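VIN1 (Oscarella pearsei, PDB 6BFI) binds filamentous actin as a sponge member of the vinculin/alpha-catenin family and may play a role in cell-cell adhesion. Local coordinates at residues Gln30-Leu35 against Ala97-Pro102; Ala18-Gln23 against Gln45-Ala50; Ser89-Leu94 against Arg106-Gly111. One frame throughout, in Å; residues are numbered along the deposited sequence.

Contact 1 lies at the surface, and contacts 2 and 3 are partly buried between helices on the same side of the chain's centre. Contacts 1 and 2 both use helix 8-32, one at its C-terminal end and the other further back. Contact 3 joins the helices on either side of the turn that supplies the second half of contact 1, and the two meet where Ser-101 OG rests on Leu-94 CB at 3.6 Å. The chemistry follows position: an amide-carboxylate hydrogen bond at the exposed end, a valine methyl against a glutamine in contact 2, and in contact 3 a close alanine-leucine approach beside an aspartate that touches the aliphatic chain of a lysine.

Contact 1 (Gln30-Leu35 against Ala97-Pro102); sequences QAESGL and ADQGSP
Ala-31 meets the side chain of Gln-99 with its methyl group, CB lying 3.3 Å from Gln-99 OE1 and 3.6 Å from Gln-99 CD. One residue on, Glu-32 supplies the polar partner: Gln-99 NE2 donates to Glu-32 OE1 over 3.1 Å. The bond is moderately bent, at 150° at the hydrogen. It leaves Gln-99 close to its amide plane but reaches OE1 from above the carboxylate, the two planes being 58° apart. Glu-32 points CG away from its own backbone N and then bends at chi2 (76°), which brings the carboxylate over to the amide. Just beyond, helix 8-32 closes in a Schellman motif, with Gly-34 at positive phi and Leu-35 N bonded to Gln-30 O at 3.0 Å. The contact thus joins this helix end to the type I turn Asp-98 to Ser-101, which links helices 68-97 and 102-145 of the vinculin-family helical bundle. The Gln-99 amide has further partners: OE1 accepts from Lys-37 NZ, and NE2 makes a weak bond to His-28 O. With an alanine at Gln-99, Glu-32 OE1 and Lys-37 NZ would probably each lose a hydrogen-bond partner, and the Ala-31 methyl the part of its cover that Gln-99 gives.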
loop_
_atom_site.group_PDB
_atom_site.type_symbol
_atom_site.label_atom_id
_atom_site.label_comp_id
_atom_site.label_asym_id
_atom_site.label_seq_id
_atom_site.Cartn_x
_atom_site.Cartn_y
_atom_site.Cartn_z
ATOM N N GLN A 30 -7.434 42.385 -12.463
ATOM C CA GLN A 30 -7.705 42.719 -13.855
ATOM C C GLN A 30 -7.988 44.205 -14.022
ATOM O O GLN A 30 -7.644 44.789 -15.056
ATOM C CB GLN A 30 -8.876 41.883 -14.371
ATOM C CG GLN A 30 -9.250 42.132 -15.821
ATOM C CD GLN A 30 -10.284 41.144 -16.325
ATOM O OE1 GLN A 30 -10.179 39.940 -16.083
ATOM N NE2 GLN A 30 -11.294 41.649 -17.026
ATOM N N ALA A 31 -8.608 44.832 -13.022
ATOM C CA ALA A 31 -8.802 46.276 -13.041
ATOM C C ALA A 31 -7.596 47.032 -12.501
ATOM O O ALA A 31 -7.380 48.191 -12.875
ATOM C CB ALA A 31 -10.050 46.655 -12.237
ATOM N N GLU A 32 -6.803 46.400 -11.630
ATOM C CA GLU A 32 -5.587 47.034 -11.133
ATOM C C GLU A 32 -4.576 47.228 -12.254
ATOM O O GLU A 32 -3.921 48.275 -12.336
ATOM C CB GLU A 32 -4.984 46.199 -10.004
ATOM C CG GLU A 32 -3.743 46.807 -9.367
ATOM C CD GLU A 32 -4.067 47.957 -8.432
ATOM O OE1 GLU A 32 -5.165 47.947 -7.835
ATOM O OE2 GLU A 32 -3.225 48.870 -8.294
ATOM N N SER A 33 -4.435 46.233 -13.127
ATOM C CA SER A 33 -3.586 46.358 -14.302
ATOM C C SER A 33 -4.215 47.212 -15.393
ATOM O O SER A 33 -3.585 47.417 -16.437
ATOM C CB SER A 33 -3.254 44.971 -14.861
ATOM O OG SER A 33 -4.423 44.310 -15.313
ATOM N N GLY A 34 -5.432 47.707 -15.182
ATOM C CA GLY A 34 -6.080 48.570 -16.152
ATOM C C GLY A 34 -6.501 47.868 -17.424
ATOM O O GLY A 34 -6.295 48.402 -18.520
ATOM N N LEU A 35 -7.089 46.680 -17.307
ATOM C CA LEU A 35 -7.512 45.939 -18.486
ATOM C C LEU A 35 -8.991 46.165 -18.786
ATOM O O LEU A 35 -9.361 46.417 -19.937
ATOM C CB LEU A 35 -7.209 44.448 -18.306
ATOM C CG LEU A 35 -6.870 43.675 -19.585
ATOM C CD1 LEU A 35 -5.789 44.396 -20.372
ATOM C CD2 LEU A 35 -6.430 42.260 -19.250
ATOM N N ALA A 97 -16.525 52.281 -6.410
ATOM C CA ALA A 97 -16.311 53.725 -6.370
ATOM C C ALA A 97 -14.921 54.090 -6.881
ATOM O O ALA A 97 -14.778 54.892 -7.810
ATOM C CB ALA A 97 -16.526 54.251 -4.949
ATOM N N ASP A 98 -13.879 53.510 -6.285
ATOM C CA ASP A 98 -12.505 53.794 -6.678
ATOM C C ASP A 98 -11.709 52.500 -6.721
ATOM O O ASP A 98 -11.730 51.727 -5.760
ATOM C CB ASP A 98 -11.844 54.788 -5.715
ATOM C CG ASP A 98 -10.401 55.084 -6.081
ATOM O OD1 ASP A 98 -10.049 54.960 -7.274
ATOM O OD2 ASP A 98 -9.617 55.444 -5.177
ATOM N N GLN A 99 -10.999 52.278 -7.830
ATOM C CA GLN A 99 -10.214 51.056 -7.980
ATOM C C GLN A 99 -9.078 50.997 -6.966
ATOM O O GLN A 99 -8.756 49.925 -6.441
ATOM C CB GLN A 99 -9.672 50.958 -9.409
ATOM C CG GLN A 99 -8.570 49.923 -9.604
ATOM C CD GLN A 99 -9.017 48.510 -9.270
ATOM O OE1 GLN A 99 -10.202 48.181 -9.361
ATOM N NE2 GLN A 99 -8.067 47.666 -8.878
ATOM N N GLY A 100 -8.464 52.139 -6.669
ATOM C CA GLY A 100 -7.333 52.172 -5.765
ATOM C C GLY A 100 -7.703 52.313 -4.303
ATOM O O GLY A 100 -6.848 52.643 -3.477
ATOM N N SER A 101 -8.964 52.061 -3.972
ATOM C CA SER A 101 -9.441 52.193 -2.601
ATOM C C SER A 101 -8.670 51.264 -1.669
ATOM O O SER A 101 -8.753 50.036 -1.824
ATOM C CB SER A 101 -10.936 51.886 -2.528
ATOM O OG SER A 101 -11.394 51.885 -1.188
ATOM N N PRO A 102 -7.909 51.793 -0.706
ATOM C CA PRO A 102 -7.198 50.898 0.224
ATOM C C PRO A 102 -8.139 50.079 1.088
ATOM O O PRO A 102 -7.900 48.882 1.304
ATOM C CB PRO A 102 -6.346 51.865 1.056
ATOM C CG PRO A 102 -7.059 53.180 0.961
ATOM C CD PRO A 102 -7.669 53.215 -0.410
#

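Contact 2 (Ala18-Gln23 against Gln45-Ala50); sequences AQQVGQ and QGVGIA
The flat group here is the side-chain amide of Gln-20, and Val-47 and Gly-46 both approach it from the same side of its plane. Val-47 CG2 sits above the oxygen corner, 3.4 Å from Gln-20 OE1 and well out of the amide plane. Gly-46 comes in more distantly, its carbonyl carbon C lying 4.4 Å from Gln-20 OE1. The backbone N of Val-47 is 4.1 Å from that oxygen, so the touch is one of packing. Gln-20 sets CG opposite its carbonyl carbon (chi1 -70°) and runs extended from there, carrying the amide past Val-47, whose side chain slides by in the opposite sense. The same valine methyl also rests on the aliphatic root of the glutamine, with Val-47 CG2 3.8 Å from Gln-20 CB. The arrangement belongs to an antiparallel pair of consecutive helices, 8-32 and 41-59, in the helical bundle of this vinculin-family protein; within 18-23 and 45-50 the nearest CA atoms, those of Gln-20 and Val-47, are 7.2 Å apart. Gly-46, lacking a side chain, puts only backbone beside the amide. Deeper in, Val-21 turns to Ala-112 and Val-115 of helix 102-145, while Ala-50 reaches Met-119 of that helix.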
loop_
_atom_site.group_PDB
_atom_site.type_symbol
_atom_site.label_atom_id
_atom_site.label_comp_id
_atom_site.label_asym_id
_atom_site.label_seq_id
_atom_site.Cartn_x
_atom_site.Cartn_y
_atom_site.Cartn_z
ATOM N N ALA A 18 -14.780 29.155 -2.760
ATOM C CA ALA A 18 -13.378 29.515 -2.942
ATOM C C ALA A 18 -13.094 29.876 -4.393
ATOM O O ALA A 18 -12.285 30.770 -4.674
ATOM C CB ALA A 18 -12.475 28.369 -2.486
ATOM N N GLN A 19 -13.760 29.197 -5.330
ATOM C CA GLN A 19 -13.610 29.540 -6.740
ATOM C C GLN A 19 -14.120 30.955 -7.015
ATOM O O GLN A 19 -13.457 31.746 -7.697
ATOM C CB GLN A 19 -14.344 28.508 -7.598
ATOM C CG GLN A 19 -13.854 28.407 -9.032
ATOM C CD GLN A 19 -14.529 29.402 -9.950
ATOM O OE1 GLN A 19 -15.528 30.024 -9.586
ATOM N NE2 GLN A 19 -13.988 29.559 -11.152
ATOM N N GLN A 20 -15.293 31.293 -6.470
ATOM C CA GLN A 20 -15.862 32.623 -6.679
ATOM C C GLN A 20 -14.984 33.709 -6.066
ATOM O O GLN A 20 -14.772 34.765 -6.675
ATOM C CB GLN A 20 -17.272 32.688 -6.090
ATOM C CG GLN A 20 -18.314 31.880 -6.841
ATOM C CD GLN A 20 -19.680 31.946 -6.184
ATOM O OE1 GLN A 20 -19.792 31.943 -4.958
ATOM N NE2 GLN A 20 -20.725 32.014 -6.998
ATOM N N VAL A 21 -14.479 33.472 -4.854
ATOM C CA VAL A 21 -13.610 34.447 -4.198
ATOM C C VAL A 21 -12.330 34.638 -5.003
ATOM O O VAL A 21 -11.878 35.770 -5.237
ATOM C CB VAL A 21 -13.317 34.001 -2.755
ATOM C CG1 VAL A 21 -12.025 34.613 -2.258
ATOM C CG2 VAL A 21 -14.476 34.372 -1.847
ATOM N N GLY A 22 -11.728 33.528 -5.437
ATOM C CA GLY A 22 -10.578 33.621 -6.317
ATOM C C GLY A 22 -10.863 34.450 -7.551
ATOM O O GLY A 22 -10.030 35.253 -7.978
ATOM N N GLN A 23 -12.057 34.285 -8.132
ATOM C CA GLN A 23 -12.424 35.112 -9.277
ATOM C C GLN A 23 -12.567 36.579 -8.891
ATOM O O GLN A 23 -12.302 37.461 -9.717
ATOM C CB GLN A 23 -13.711 34.598 -9.916
ATOM C CG GLN A 23 -13.518 33.337 -10.742
ATOM C CD GLN A 23 -14.582 33.177 -11.808
ATOM O OE1 GLN A 23 -15.640 33.804 -11.747
ATOM N NE2 GLN A 23 -14.301 32.342 -12.803
ATOM N N GLN A 45 -22.697 39.320 -4.294
ATOM C CA GLN A 45 -24.052 38.926 -3.919
ATOM C C GLN A 45 -24.190 37.409 -3.871
ATOM O O GLN A 45 -24.842 36.866 -2.973
ATOM C CB GLN A 45 -25.067 39.525 -4.891
ATOM C CG GLN A 45 -25.382 40.990 -4.637
ATOM C CD GLN A 45 -26.438 41.529 -5.583
ATOM O OE1 GLN A 45 -26.618 41.016 -6.689
ATOM N NE2 GLN A 45 -27.147 42.567 -5.150
ATOM N N GLY A 46 -23.583 36.708 -4.831
ATOM C CA GLY A 46 -23.637 35.255 -4.813
ATOM C C GLY A 46 -22.967 34.668 -3.585
ATOM O O GLY A 46 -23.549 33.833 -2.881
ATOM N N VAL A 47 -21.735 35.106 -3.306
ATOM C CA VAL A 47 -21.033 34.623 -2.119
ATOM C C VAL A 47 -21.826 34.946 -0.857
ATOM O O VAL A 47 -21.967 34.105 0.039
ATOM C CB VAL A 47 -19.612 35.209 -2.060
ATOM C CG1 VAL A 47 -18.947 34.844 -0.744
ATOM C CG2 VAL A 47 -18.790 34.707 -3.230
ATOM N N GLY A 48 -22.370 36.162 -0.776
ATOM C CA GLY A 48 -23.132 36.547 0.399
ATOM C C GLY A 48 -24.404 35.743 0.576
ATOM O O GLY A 48 -24.832 35.494 1.706
ATOM N N ILE A 49 -25.027 35.326 -0.527
ATOM C CA ILE A 49 -26.235 34.517 -0.425
ATOM C C ILE A 49 -25.890 33.094 -0.003
ATOM O O ILE A 49 -26.606 32.482 0.801
ATOM C CB ILE A 49 -27.020 34.557 -1.750
ATOM C CG1 ILE A 49 -27.875 35.825 -1.814
ATOM C CG2 ILE A 49 -27.888 33.316 -1.914
ATOM C CD1 ILE A 49 -28.828 35.868 -2.989
ATOM N N ALA A 50 -24.785 32.547 -0.520
ATOM C CA ALA A 50 -24.331 31.242 -0.043
ATOM C C ALA A 50 -24.026 31.281 1.451
ATOM O O ALA A 50 -24.415 30.371 2.200
ATOM C CB ALA A 50 -23.100 30.791 -0.830
#

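Contact 3 (Ser89-Leu94 against Arg106-Gly111); sequences SDAARL and RKLLDG
Asp-90 and Lys-107 cross at the more accessible side of this helix pair, touching through the lysine's aliphatic chain and not through its charge. Asp-90 OD2 lies 3.5 Å from Lys-107 CE, and Asp-90 CB is 4.0 Å from both CD and CE of the lysine. The ammonium itself, NZ, stays 4.6 Å from Asp-90 OD2, so the opposite charges probably attract without forming an ion pair. The conformation of the lysine accounts for this. CG stands opposite the carbonyl carbon and the chain is extended at chi2, but it then kinks at chi3 (94°, away from a staggered value) and again at chi4. The kinks lay CE beside the carboxylate, while the ammonium makes a cation-pi interaction with Phe-87. Asp-90 uses its other oxygen within its own helix: Arg-93 NH1 makes a salt bridge to OD1 at 3.3 Å with a weak, bent hydrogen bond, and the carboxylate lies at the edge of the guanidinium, in its plane.

Ala-91 carries the buried part. Its methyl presses on the backbone of the facing helix, Ala-91 CB being 3.6 Å from Leu-108 CA, and it also meets Leu-108 CB at 3.7 Å. Leu-108 turns CG opposite its backbone N (chi1 -179°), which brings CD1 alongside the same methyl. With so small a residue at this point, the CA atoms of Ala-91 and Leu-108 approach to 5.0 Å.

The two helical segments run antiparallel, at 153°, as successive helices of a hairpin in the bundle. Leu-108 also packs on Leu-95 of helix 68-97, and Ala-92, its CB directed away from 106-111, touches Thr-41 and Val-44 of helix 41-59, so helix 68-97 packs against both helix 102-145 and helix 41-59.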
loop_
_atom_site.group_PDB
_atom_site.type_symbol
_atom_site.label_atom_id
_atom_site.label_comp_id
_atom_site.label_asym_id
_atom_site.label_seq_id
_atom_site.Cartn_x
_atom_site.Cartn_y
_atom_site.Cartn_z
ATOM N N SER A 89 -19.334 42.878 0.831
ATOM C CA SER A 89 -20.256 43.908 0.352
ATOM C C SER A 89 -19.589 45.280 0.334
ATOM O O SER A 89 -19.635 46.001 -0.676
ATOM C CB SER A 89 -21.514 43.933 1.222
ATOM O OG SER A 89 -22.183 42.686 1.183
ATOM N N ASP A 90 -18.958 45.657 1.451
ATOM C CA ASP A 90 -18.240 46.927 1.505
ATOM C C ASP A 90 -17.158 46.994 0.434
ATOM O O ASP A 90 -16.959 48.041 -0.193
ATOM C CB ASP A 90 -17.630 47.127 2.891
ATOM C CG ASP A 90 -18.649 46.976 4.009
ATOM O OD1 ASP A 90 -19.863 47.114 3.739
ATOM O OD2 ASP A 90 -18.230 46.727 5.159
ATOM N N ALA A 91 -16.453 45.882 0.209
ATOM C CA ALA A 91 -15.429 45.849 -0.830
ATOM C C ALA A 91 -16.024 46.144 -2.200
ATOM O O ALA A 91 -15.451 46.915 -2.981
ATOM C CB ALA A 91 -14.726 44.494 -0.833
ATOM N N ALA A 92 -17.174 45.538 -2.510
ATOM C CA ALA A 92 -17.845 45.831 -3.773
ATOM C C ALA A 92 -18.170 47.316 -3.886
ATOM O O ALA A 92 -17.914 47.943 -4.924
ATOM C CB ALA A 92 -19.114 44.989 -3.903
ATOM N N ARG A 93 -18.720 47.900 -2.817
ATOM C CA ARG A 93 -19.052 49.322 -2.840
ATOM C C ARG A 93 -17.818 50.177 -3.119
ATOM O O ARG A 93 -17.768 50.929 -4.104
ATOM C CB ARG A 93 -19.685 49.734 -1.511
ATOM C CG ARG A 93 -20.991 49.042 -1.166
ATOM C CD ARG A 93 -21.491 49.501 0.199
ATOM N NE ARG A 93 -20.953 50.812 0.559
ATOM C CZ ARG A 93 -20.068 51.021 1.530
ATOM N NH1 ARG A 93 -19.625 50.004 2.257
ATOM N NH2 ARG A 93 -19.632 52.247 1.779
ATOM N N LEU A 94 -16.807 50.067 -2.255
ATOM C CA LEU A 94 -15.657 50.963 -2.326
ATOM C C LEU A 94 -14.872 50.765 -3.617
ATOM O O LEU A 94 -14.483 51.740 -4.270
ATOM C CB LEU A 94 -14.756 50.746 -1.110
ATOM C CG LEU A 94 -15.454 50.820 0.249
ATOM C CD1 LEU A 94 -14.501 50.436 1.368
ATOM C CD2 LEU A 94 -16.030 52.208 0.482
ATOM N N ARG A 106 -8.357 46.002 1.236
ATOM C CA ARG A 106 -8.196 45.342 2.527
ATOM C C ARG A 106 -9.416 44.498 2.871
ATOM O O ARG A 106 -9.290 43.322 3.229
ATOM C CB ARG A 106 -7.937 46.378 3.622
ATOM C CG ARG A 106 -7.628 45.773 4.985
ATOM C CD ARG A 106 -7.569 46.830 6.082
ATOM N NE ARG A 106 -8.894 47.330 6.445
ATOM C CZ ARG A 106 -9.688 46.754 7.344
ATOM N NH1 ARG A 106 -9.296 45.653 7.971
ATOM N NH2 ARG A 106 -10.877 47.277 7.614
ATOM N N LYS A 107 -10.613 45.083 2.770
ATOM C CA LYS A 107 -11.820 44.336 3.110
ATOM C C LYS A 107 -12.123 43.262 2.075
ATOM O O LYS A 107 -12.751 42.248 2.404
ATOM C CB LYS A 107 -13.006 45.287 3.263
ATOM C CG LYS A 107 -12.767 46.394 4.278
ATOM C CD LYS A 107 -14.011 47.233 4.505
ATOM C CE LYS A 107 -14.802 46.718 5.692
ATOM N NZ LYS A 107 -13.961 46.685 6.922
ATOM N N LEU A 108 -11.685 43.460 0.828
ATOM C CA LEU A 108 -11.851 42.424 -0.185
ATOM C C LEU A 108 -11.043 41.183 0.172
ATOM O O LEU A 108 -11.564 40.061 0.138
ATOM C CB LEU A 108 -11.442 42.954 -1.560
ATOM C CG LEU A 108 -11.599 41.946 -2.705
ATOM C CD1 LEU A 108 -13.057 41.814 -3.115
ATOM C CD2 LEU A 108 -10.739 42.320 -3.897
ATOM N N LEU A 109 -9.768 41.365 0.524
ATOM C CA LEU A 109 -8.941 40.217 0.885
ATOM C C LEU A 109 -9.375 39.615 2.218
ATOM O O LEU A 109 -9.474 38.387 2.349
ATOM C CB LEU A 109 -7.468 40.625 0.933
ATOM C CG LEU A 109 -6.843 41.090 -0.386
ATOM C CD1 LEU A 109 -5.391 41.501 -0.182
ATOM C CD2 LEU A 109 -6.954 40.009 -1.450
ATOM N N ASP A 110 -9.644 40.466 3.214
ATOM C CA ASP A 110 -10.027 39.981 4.538
ATOM C C ASP A 110 -11.330 39.194 4.484
ATOM O O ASP A 110 -11.393 38.049 4.945
ATOM C CB ASP A 110 -10.147 41.152 5.514
ATOM C CG ASP A 110 -8.871 41.394 6.294
ATOM O OD1 ASP A 110 -7.783 41.064 5.776
ATOM O OD2 ASP A 110 -8.957 41.911 7.427
ATOM N N GLY A 111 -12.388 39.796 3.936
ATOM C CA GLY A 111 -13.632 39.062 3.775
ATOM C C GLY A 111 -13.487 37.866 2.859
ATOM O O GLY A 111 -14.187 36.860 3.024
#